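Local coordinates for protein amidohydrolase (Mycoplasma synoviae, PDB 3OVG) that hydrolyses phosphorylated furanose lactones such as D-xylono-1,4-lactone 5-phosphate, and also carboxy 1,4-lactones, with two zinc ions per subunit, at residues K211-H216 against G234-F239; R277-R282 against K290-L295. One frame throughout, in Å; residues are numbered along the deposited sequence.

Contact 1 belongs to the core and contact 2 to the periphery, the latter centred about 20 Å from the middle of the chain against about 9 Å for the former. The segments 211-216 and 234-239 are neighbouring barrel strands, held by a regular series of backbone hydrogen bonds, the first of them ending at a zinc ligand. In contact 2 the loop that follows strand 269-271, the next strand beyond 236-239, meets the chain returning after helix 282-287; a threonine hydroxyl, a shared water and mixed aliphatic packing replace the ladder. Every touching residue of contact 1 is buried, whereas contact 2 is partly exposed and reaches a second subunit. Their nearest atoms are about 10 Å apart.

Contact 1 of 2, residues K211-H216 against G234-F239; sequences KIQISH and GVTLCF. With ZN (zinc ion), chain H.
Ile-212 and Val-235 open a parallel pairing of two neighbouring strands in the TIM barrel, joined by helix 223-233 in a beta-alpha-beta unit. The strand axes approach to 4.4 Å at 39°, and the hydrogen bonding is straightest in this first part. Thr-236 N donates to Ile-212 O, and Ile-214 N to Thr-236 O at 2.8 Å; both donors lie nearly along the C=O axis. On the helix side, CG2 of Ile-212, anti to its backbone N, lies 3.7 Å from Val-235 CG1. The other valine branch, CG2, meets Ile-214 CD1, while Leu-237 turns to Val-229 and Ile-230 of the helix.

Across the sheet, in the barrel interior, Gln-213, Thr-236, Ser-215 and Cys-238 project together, packed tightly around Cys-238. The extended Gln-213 chain brings NE2 to 3.6 Å from Cys-238 CB, and that amide nitrogen is hydrogen-bonded to Thr-270. Ser-215 OG also passes the cysteine CB, and bonds to His-26 of the other zinc site.

Toward the C-terminal end the hydrogen bonds lose their straightness and two waters join them; the strands part only at His-216. Cys-238 N still reaches Ile-214 O, but from 47° above the carbonyl plane, and His-216 N to Cys-238 O is a weak bond of 3.4 Å. One water donates to Ile-214 O and, weakly, to Cys-238 O; a second joins Ser-215 OG, with a weak bond to Cys-238 O. Past these waters, Asp-240 holds His-216 ND1, fixing the rotation of a ring whose one face is covered by Ser-215 CB and whose NE2 binds zinc at 2.4 Å.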
ATOM      1  N   LYS A 211       3.139  21.700 -37.236  1.00 19.48           N
ATOM      2  CA  LYS A 211       4.202  20.817 -36.719  1.00 19.61           C
ATOM      3  C   LYS A 211       3.799  20.091 -35.422  1.00 18.31           C
ATOM      4  O   LYS A 211       4.605  19.327 -34.833  1.00 16.63           O
ATOM      5  CB  LYS A 211       5.462  21.624 -36.422  1.00 18.36           C
ATOM      6  CG  LYS A 211       6.154  22.263 -37.606  1.00 19.72           C
ATOM      7  CD  LYS A 211       6.709  21.218 -38.589  1.00 22.36           C
ATOM      8  CE  LYS A 211       5.674  20.860 -39.679  1.00 22.73           C
ATOM      9  NZ  LYS A 211       6.340  20.385 -40.914  1.00 26.34           N
ATOM     10  N   ILE A 212       2.561  20.313 -34.989  1.00 16.12           N
ATOM     11  CA  ILE A 212       2.134  19.894 -33.661  1.00 17.30           C
ATOM     12  C   ILE A 212       1.191  18.711 -33.693  1.00 16.71           C
ATOM     13  O   ILE A 212       0.102  18.780 -34.281  1.00 16.78           O
ATOM     14  CB  ILE A 212       1.393  21.041 -32.912  1.00 17.31           C
ATOM     15  CG1 ILE A 212       2.256  22.313 -32.842  1.00 15.66           C
ATOM     16  CG2 ILE A 212       0.835  20.548 -31.522  1.00 15.52           C
ATOM     17  CD1 ILE A 212       1.599  23.440 -32.027  1.00 15.97           C
ATOM     18  N   GLN A 213       1.599  17.640 -33.025  1.00 15.15           N
ATOM     19  CA  GLN A 213       0.663  16.576 -32.673  1.00 14.81           C
ATOM     20  C   GLN A 213       0.356  16.550 -31.175  1.00 14.84           C
ATOM     21  O   GLN A 213       1.253  16.785 -30.314  1.00 12.71           O
ATOM     22  CB  GLN A 213       1.241  15.222 -33.048  1.00 15.78           C
ATOM     23  CG  GLN A 213       1.204  14.901 -34.531  1.00 17.24           C
ATOM     24  CD  GLN A 213       1.944  13.616 -34.824  1.00 18.41           C
ATOM     25  OE1 GLN A 213       3.179  13.619 -34.923  1.00 17.11           O
ATOM     26  NE2 GLN A 213       1.199  12.506 -34.968  1.00 12.39           N
ATOM     27  N   ILE A 214      -0.906  16.255 -30.861  1.00 13.19           N
ATOM     28  CA  ILE A 214      -1.299  16.072 -29.481  1.00 16.27           C
ATOM     29  C   ILE A 214      -1.816  14.650 -29.251  1.00 16.00           C
ATOM     30  O   ILE A 214      -2.796  14.234 -29.869  1.00 16.64           O
ATOM     31  CB  ILE A 214      -2.338  17.109 -29.022  1.00 16.65           C
ATOM     32  CG1 ILE A 214      -1.791  18.531 -29.198  1.00 18.88           C
ATOM     33  CG2 ILE A 214      -2.673  16.877 -27.535  1.00 16.63           C
ATOM     34  CD1 ILE A 214      -2.700  19.589 -28.595  1.00 16.78           C
ATOM     35  N   SER A 215      -1.167  13.912 -28.351  1.00 15.57           N
ATOM     36  CA  SER A 215      -1.478  12.486 -28.154  1.00 17.66           C
ATOM     37  C   SER A 215      -2.500  12.254 -27.036  1.00 17.26           C
ATOM     38  O   SER A 215      -2.676  13.115 -26.161  1.00 18.66           O
ATOM     39  CB  SER A 215      -0.188  11.698 -27.836  1.00 17.81           C
ATOM     40  OG  SER A 215       0.330  11.060 -28.993  1.00 19.73           O
ATOM     41  N   HIS A 216      -3.122  11.071 -27.076  1.00 16.74           N
ATOM     42  CA  HIS A 216      -4.033  10.523 -26.049  1.00 18.42           C
ATOM     43  C   HIS A 216      -5.437  11.133 -25.923  1.00 17.94           C
ATOM     44  O   HIS A 216      -6.124  10.897 -24.924  1.00 17.46           O
ATOM     45  CB  HIS A 216      -3.387  10.472 -24.677  1.00 18.21           C
ATOM     46  CG  HIS A 216      -1.985   9.981 -24.703  1.00 19.28           C
ATOM     47  ND1 HIS A 216      -1.606   8.851 -25.396  1.00 19.86           N
ATOM     48  CD2 HIS A 216      -0.861  10.467 -24.129  1.00 21.52           C
ATOM     49  CE1 HIS A 216      -0.305   8.678 -25.275  1.00 21.45           C
ATOM     50  NE2 HIS A 216       0.170   9.639 -24.502  1.00 22.78           N
ATOM     51  N   GLY A 234      -5.829  24.120 -35.314  1.00 18.84           N
ATOM     52  CA  GLY A 234      -5.270  23.559 -36.529  1.00 18.29           C
ATOM     53  C   GLY A 234      -4.222  22.490 -36.253  1.00 18.94           C
ATOM     54  O   GLY A 234      -3.488  22.077 -37.164  1.00 19.72           O
ATOM     55  N   VAL A 235      -4.116  22.052 -35.002  1.00 18.45           N
ATOM     56  CA  VAL A 235      -3.138  21.024 -34.650  1.00 17.67           C
ATOM     57  C   VAL A 235      -3.666  19.674 -35.116  1.00 17.71           C
ATOM     58  O   VAL A 235      -4.754  19.588 -35.683  1.00 16.39           O
ATOM     59  CB  VAL A 235      -2.798  20.995 -33.137  1.00 16.61           C
ATOM     60  CG1 VAL A 235      -2.159  22.326 -32.698  1.00 16.32           C
ATOM     61  CG2 VAL A 235      -4.031  20.657 -32.299  1.00 15.88           C
ATOM     62  N   THR A 236      -2.873  18.628 -34.917  1.00 17.58           N
ATOM     63  CA  THR A 236      -3.249  17.263 -35.321  1.00 16.25           C
ATOM     64  C   THR A 236      -3.363  16.410 -34.044  1.00 16.36           C
ATOM     65  O   THR A 236      -2.522  16.506 -33.116  1.00 15.27           O
ATOM     66  CB  THR A 236      -2.200  16.689 -36.316  1.00 15.98           C
ATOM     67  OG1 THR A 236      -2.193  17.484 -37.501  1.00 16.76           O
ATOM     68  CG2 THR A 236      -2.439  15.203 -36.669  1.00 16.87           C
ATOM     69  N   LEU A 237      -4.435  15.633 -33.975  1.00 12.86           N
ATOM     70  CA  LEU A 237      -4.667  14.716 -32.864  1.00 15.09           C
ATOM     71  C   LEU A 237      -4.052  13.367 -33.217  1.00 14.56           C
ATOM     72  O   LEU A 237      -4.421  12.774 -34.214  1.00 15.86           O
ATOM     73  CB  LEU A 237      -6.190  14.568 -32.577  1.00 14.54           C
ATOM     74  CG  LEU A 237      -6.933  15.896 -32.347  1.00 16.25           C
ATOM     75  CD1 LEU A 237      -8.422  15.736 -31.988  1.00 15.25           C
ATOM     76  CD2 LEU A 237      -6.186  16.763 -31.295  1.00 14.78           C
ATOM     77  N   CYS A 238      -3.077  12.915 -32.428  1.00 16.20           N
ATOM     78  CA  CYS A 238      -2.506  11.578 -32.582  1.00 15.72           C
ATOM     79  C   CYS A 238      -3.230  10.619 -31.657  1.00 16.15           C
ATOM     80  O   CYS A 238      -3.019  10.627 -30.464  1.00 16.29           O
ATOM     81  CB  CYS A 238      -1.003  11.556 -32.272  1.00 17.07           C
ATOM     82  SG  CYS A 238      -0.265   9.900 -32.501  1.00 18.44           S
ATOM     83  N   PHE A 239      -4.102   9.780 -32.204  1.00 16.74           N
ATOM     84  CA  PHE A 239      -4.819   8.840 -31.366  1.00 16.59           C
ATOM     85  C   PHE A 239      -4.045   7.571 -31.136  1.00 17.65           C
ATOM     86  O   PHE A 239      -3.536   6.975 -32.088  1.00 16.76           O
ATOM     87  CB  PHE A 239      -6.163   8.461 -32.016  1.00 14.61           C
ATOM     88  CG  PHE A 239      -7.138   9.571 -32.033  1.00 16.83           C
ATOM     89  CD1 PHE A 239      -7.726  10.006 -30.845  1.00 18.56           C
ATOM     90  CD2 PHE A 239      -7.478  10.201 -33.225  1.00 17.03           C
ATOM     91  CE1 PHE A 239      -8.657  11.041 -30.852  1.00 16.12           C
ATOM     92  CE2 PHE A 239      -8.400  11.243 -33.230  1.00 17.48           C
ATOM     93  CZ  PHE A 239      -8.983  11.662 -32.041  1.00 15.67           C
TER
HETATM   94 ZN    ZN H 363       2.180   9.278 -23.264  1.00 46.74          ZN
HETATM   95  O   HOH W   1      -4.877  12.178 -29.467  1.00 15.72           O
HETATM   96  O   HOH W   2      -0.663   8.592 -29.294  1.00 21.99           O
HETATM   97  O   HOH W   3       1.961   6.832 -23.619  1.00 25.33           O

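Contact 2 of 2, residues R277-R282 against K290-L295; sequences RILYQR and KQTFGL. With PO4 (phosphate ion), chain I.
Thr-292 and Gln-281 supply the direct hydrogen bond of this contact: Thr-292 OG1 donates to Gln-281 O at 2.9 Å, from 48° above the carbonyl plane. With chi1 at 47° the hydroxyl sits between the threonine's own N and carbonyl carbon, and CG2 is turned to Leu-279, 3.4 Å from its O. A water adds indirect polar links, donating to Arg-282 O and Lys-290 O and accepting from Thr-292 N at 3.0 Å.

Apolar contact is made by leucine methyls against the methylenes of longer side chains. Both methyls of Leu-279 meet the aliphatic part of Lys-290, with CD2 3.7 Å from Lys-290 CD, and the two side chains cross at a slant. Beyond that, the lysine NZ forms a salt bridge to Asp-164 of the second subunit. At the other end Gln-281 and Leu-295 run side by side, CG to CD1.

Backbone closeness centres on Gly-294, whose CA lies 3.7 Å from Gln-281 CA and makes a CA-H...O contact to Tyr-280 O.

Residues 277-281 lie in the loop following strand 269-271 of the TIM barrel, with Gln-281 as N-cap of helix 282-287, and Arg-277 to Tyr-280 bind substrate. Lys-290 and Gln-291 instead extend into an antiparallel ladder with a strand of the second subunit.

Anion contacts occupy the pocket end. A phosphate, probably from the crystallisation liquor, accepts a weak bond from Arg-277 NH1; Lys-246 and Tyr-247 bind it too. Arg-277 CB lies over the rim of one face of the Tyr-280 ring, and Tyr-280 OH reaches phosphate O4, in the ring plane, at 2.7 Å.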
ATOM      1  N   ARG A 277       3.833  -0.730 -22.736  1.00 19.92           N
ATOM      2  CA  ARG A 277       3.947  -1.723 -21.684  1.00 19.85           C
ATOM      3  C   ARG A 277       4.293  -3.044 -22.359  1.00 19.23           C
ATOM      4  O   ARG A 277       3.936  -3.272 -23.519  1.00 19.00           O
ATOM      5  CB  ARG A 277       2.626  -1.878 -20.918  1.00 21.36           C
ATOM      6  CG  ARG A 277       2.311  -0.735 -19.965  1.00 23.46           C
ATOM      7  CD  ARG A 277       0.995  -0.961 -19.235  1.00 25.56           C
ATOM      8  NE  ARG A 277       1.098  -2.107 -18.329  1.00 26.63           N
ATOM      9  CZ  ARG A 277       0.589  -2.136 -17.091  1.00 30.16           C
ATOM     10  NH1 ARG A 277      -0.045  -1.066 -16.597  1.00 26.32           N
ATOM     11  NH2 ARG A 277       0.731  -3.234 -16.338  1.00 28.26           N
ATOM     12  N   ILE A 278       4.948  -3.931 -21.626  1.00 17.29           N
ATOM     13  CA  ILE A 278       5.446  -5.169 -22.207  1.00 17.62           C
ATOM     14  C   ILE A 278       4.360  -6.079 -22.826  1.00 18.95           C
ATOM     15  O   ILE A 278       4.640  -6.799 -23.796  1.00 17.91           O
ATOM     16  CB  ILE A 278       6.282  -5.922 -21.169  1.00 19.11           C
ATOM     17  CG1 ILE A 278       7.328  -6.853 -21.822  1.00 20.88           C
ATOM     18  CG2 ILE A 278       5.395  -6.591 -20.147  1.00 18.62           C
ATOM     19  CD1 ILE A 278       8.515  -7.183 -20.841  1.00 18.71           C
ATOM     20  N   LEU A 279       3.136  -6.042 -22.299  1.00 16.64           N
ATOM     21  CA  LEU A 279       2.031  -6.874 -22.857  1.00 17.73           C
ATOM     22  C   LEU A 279       1.248  -6.222 -24.008  1.00 17.86           C
ATOM     23  O   LEU A 279       0.211  -6.729 -24.441  1.00 17.64           O
ATOM     24  CB  LEU A 279       1.052  -7.327 -21.768  1.00 14.90           C
ATOM     25  CG  LEU A 279       1.685  -8.189 -20.661  1.00 17.48           C
ATOM     26  CD1 LEU A 279       0.633  -8.663 -19.659  1.00 18.79           C
ATOM     27  CD2 LEU A 279       2.404  -9.397 -21.271  1.00 15.38           C
ATOM     28  N   TYR A 280       1.738  -5.095 -24.498  1.00 17.59           N
ATOM     29  CA  TYR A 280       1.087  -4.394 -25.593  1.00 16.88           C
ATOM     30  C   TYR A 280       1.750  -4.699 -26.934  1.00 16.65           C
ATOM     31  O   TYR A 280       1.409  -4.097 -27.946  1.00 18.69           O
ATOM     32  CB  TYR A 280       1.069  -2.868 -25.330  1.00 19.51           C
ATOM     33  CG  TYR A 280       0.189  -2.432 -24.160  1.00 20.60           C
ATOM     34  CD1 TYR A 280      -0.632  -3.348 -23.489  1.00 21.19           C
ATOM     35  CD2 TYR A 280       0.126  -1.086 -23.775  1.00 18.80           C
ATOM     36  CE1 TYR A 280      -1.461  -2.936 -22.431  1.00 19.62           C
ATOM     37  CE2 TYR A 280      -0.689  -0.676 -22.753  1.00 20.92           C
ATOM     38  CZ  TYR A 280      -1.479  -1.597 -22.080  1.00 23.09           C
ATOM     39  OH  TYR A 280      -2.278  -1.164 -21.051  1.00 21.67           O
ATOM     40  N   GLN A 281       2.703  -5.637 -26.946  1.00 16.30           N
ATOM     41  CA  GLN A 281       3.257  -6.120 -28.206  1.00 17.02           C
ATOM     42  C   GLN A 281       3.198  -7.636 -28.224  1.00 17.35           C
ATOM     43  O   GLN A 281       3.301  -8.257 -27.174  1.00 16.48           O
ATOM     44  CB  GLN A 281       4.688  -5.621 -28.416  1.00 17.59           C
ATOM     45  CG  GLN A 281       4.732  -4.126 -28.605  1.00 16.88           C
ATOM     46  CD  GLN A 281       6.108  -3.622 -28.938  1.00 19.07           C
ATOM     47  OE1 GLN A 281       6.938  -4.360 -29.482  1.00 17.05           O
ATOM     48  NE2 GLN A 281       6.361  -2.347 -28.627  1.00 17.29           N
ATOM     49  N   ARG A 282       2.974  -8.211 -29.409  1.00 16.37           N
ATOM     50  CA  ARG A 282       2.813  -9.650 -29.561  1.00 17.97           C
ATOM     51  C   ARG A 282       4.091 -10.396 -29.169  1.00 18.08           C
ATOM     52  O   ARG A 282       4.062 -11.301 -28.350  1.00 17.16           O
ATOM     53  CB  ARG A 282       2.461 -10.002 -30.999  1.00 20.36           C
ATOM     54  CG  ARG A 282       1.948 -11.434 -31.148  1.00 20.33           C
ATOM     55  CD  ARG A 282       1.566 -11.763 -32.603  1.00 21.03           C
ATOM     56  NE  ARG A 282       2.735 -12.183 -33.396  1.00 21.84           N
ATOM     57  CZ  ARG A 282       3.255 -13.403 -33.359  1.00 22.00           C
ATOM     58  NH1 ARG A 282       4.313 -13.713 -34.099  1.00 24.40           N
ATOM     59  NH2 ARG A 282       2.707 -14.321 -32.580  1.00 26.09           N
ATOM     60  N   LYS A 290       2.774 -15.309 -22.913  1.00 19.11           N
ATOM     61  CA  LYS A 290       1.380 -14.963 -23.182  1.00 17.87           C
ATOM     62  C   LYS A 290       1.095 -14.604 -24.650  1.00 19.46           C
ATOM     63  O   LYS A 290       1.966 -14.062 -25.365  1.00 19.10           O
ATOM     64  CB  LYS A 290       0.963 -13.759 -22.334  1.00 17.22           C
ATOM     65  CG  LYS A 290       1.223 -13.841 -20.849  1.00 19.01           C
ATOM     66  CD  LYS A 290       0.807 -12.549 -20.199  1.00 20.75           C
ATOM     67  CE  LYS A 290       0.275 -12.746 -18.773  1.00 28.28           C
ATOM     68  NZ  LYS A 290       1.133 -13.576 -17.920  1.00 24.00           N
ATOM     69  N   GLN A 291      -0.135 -14.900 -25.070  1.00 18.47           N
ATOM     70  CA  GLN A 291      -0.689 -14.425 -26.336  1.00 20.05           C
ATOM     71  C   GLN A 291      -1.285 -13.039 -26.102  1.00 20.28           C
ATOM     72  O   GLN A 291      -2.180 -12.898 -25.251  1.00 21.57           O
ATOM     73  CB  GLN A 291      -1.816 -15.338 -26.824  1.00 17.06           C
ATOM     74  CG  GLN A 291      -2.331 -14.915 -28.207  1.00 19.32           C
ATOM     75  CD  GLN A 291      -3.526 -15.730 -28.692  1.00 18.56           C
ATOM     76  OE1 GLN A 291      -4.203 -16.393 -27.922  1.00 18.81           O
ATOM     77  NE2 GLN A 291      -3.775 -15.684 -29.980  1.00 22.44           N
ATOM     78  N   THR A 292      -0.788 -12.040 -26.837  1.00 17.47           N
ATOM     79  CA  THR A 292      -1.207 -10.642 -26.727  1.00 18.09           C
ATOM     80  C   THR A 292      -1.264 -10.064 -28.130  1.00 18.60           C
ATOM     81  O   THR A 292      -0.719 -10.633 -29.064  1.00 19.58           O
ATOM     82  CB  THR A 292      -0.162  -9.788 -25.975  1.00 17.16           C
ATOM     83  OG1 THR A 292       1.157 -10.070 -26.500  1.00 18.96           O
ATOM     84  CG2 THR A 292      -0.196 -10.063 -24.518  1.00 16.34           C
ATOM     85  N   PHE A 293      -1.931  -8.943 -28.292  1.00 17.70           N
ATOM     86  CA  PHE A 293      -1.895  -8.245 -29.569  1.00 19.29           C
ATOM     87  C   PHE A 293      -0.856  -7.152 -29.516  1.00 18.55           C
ATOM     88  O   PHE A 293      -0.518  -6.656 -28.439  1.00 19.77           O
ATOM     89  CB  PHE A 293      -3.268  -7.640 -29.914  1.00 19.17           C
ATOM     90  CG  PHE A 293      -4.285  -8.667 -30.289  1.00 21.38           C
ATOM     91  CD1 PHE A 293      -4.075  -9.485 -31.396  1.00 22.82           C
ATOM     92  CD2 PHE A 293      -5.412  -8.856 -29.523  1.00 20.90           C
ATOM     93  CE1 PHE A 293      -4.989 -10.467 -31.729  1.00 25.91           C
ATOM     94  CE2 PHE A 293      -6.346  -9.838 -29.857  1.00 22.53           C
ATOM     95  CZ  PHE A 293      -6.131 -10.639 -30.957  1.00 23.77           C
ATOM     96  N   GLY A 294      -0.364  -6.761 -30.685  1.00 18.57           N
ATOM     97  CA  GLY A 294       0.604  -5.676 -30.794  1.00 17.50           C
ATOM     98  C   GLY A 294       0.378  -4.813 -32.032  1.00 19.60           C
ATOM     99  O   GLY A 294      -0.770  -4.475 -32.382  1.00 20.89           O
ATOM    100  N   LEU A 295       1.465  -4.475 -32.712  1.00 19.15           N
ATOM    101  CA  LEU A 295       1.410  -3.571 -33.862  1.00 17.64           C
ATOM    102  C   LEU A 295       0.538  -4.134 -35.007  1.00 19.52           C
ATOM    103  O   LEU A 295      -0.174  -3.376 -35.647  1.00 21.44           O
ATOM    104  CB  LEU A 295       2.834  -3.203 -34.336  1.00 17.80           C
ATOM    105  CG  LEU A 295       3.661  -2.129 -33.581  1.00 19.20           C
ATOM    106  CD1 LEU A 295       3.464  -2.161 -32.092  1.00 20.37           C
ATOM    107  CD2 LEU A 295       5.180  -2.146 -33.924  1.00 19.63           C
TER
HETATM  108  P   PO4 I 364      -1.450   2.215 -19.746  1.00 46.01           P
HETATM  109  O1  PO4 I 364      -0.030   2.300 -20.334  1.00 40.99           O
HETATM  110  O2  PO4 I 364      -1.450   1.516 -18.364  1.00 32.96           O
HETATM  111  O3  PO4 I 364      -1.993   3.641 -19.606  1.00 40.66           O
HETATM  112  O4  PO4 I 364      -2.334   1.478 -20.749  1.00 27.42           O
HETATM  113  O   HOH W   4       1.870 -12.924 -27.947  1.00 18.52           O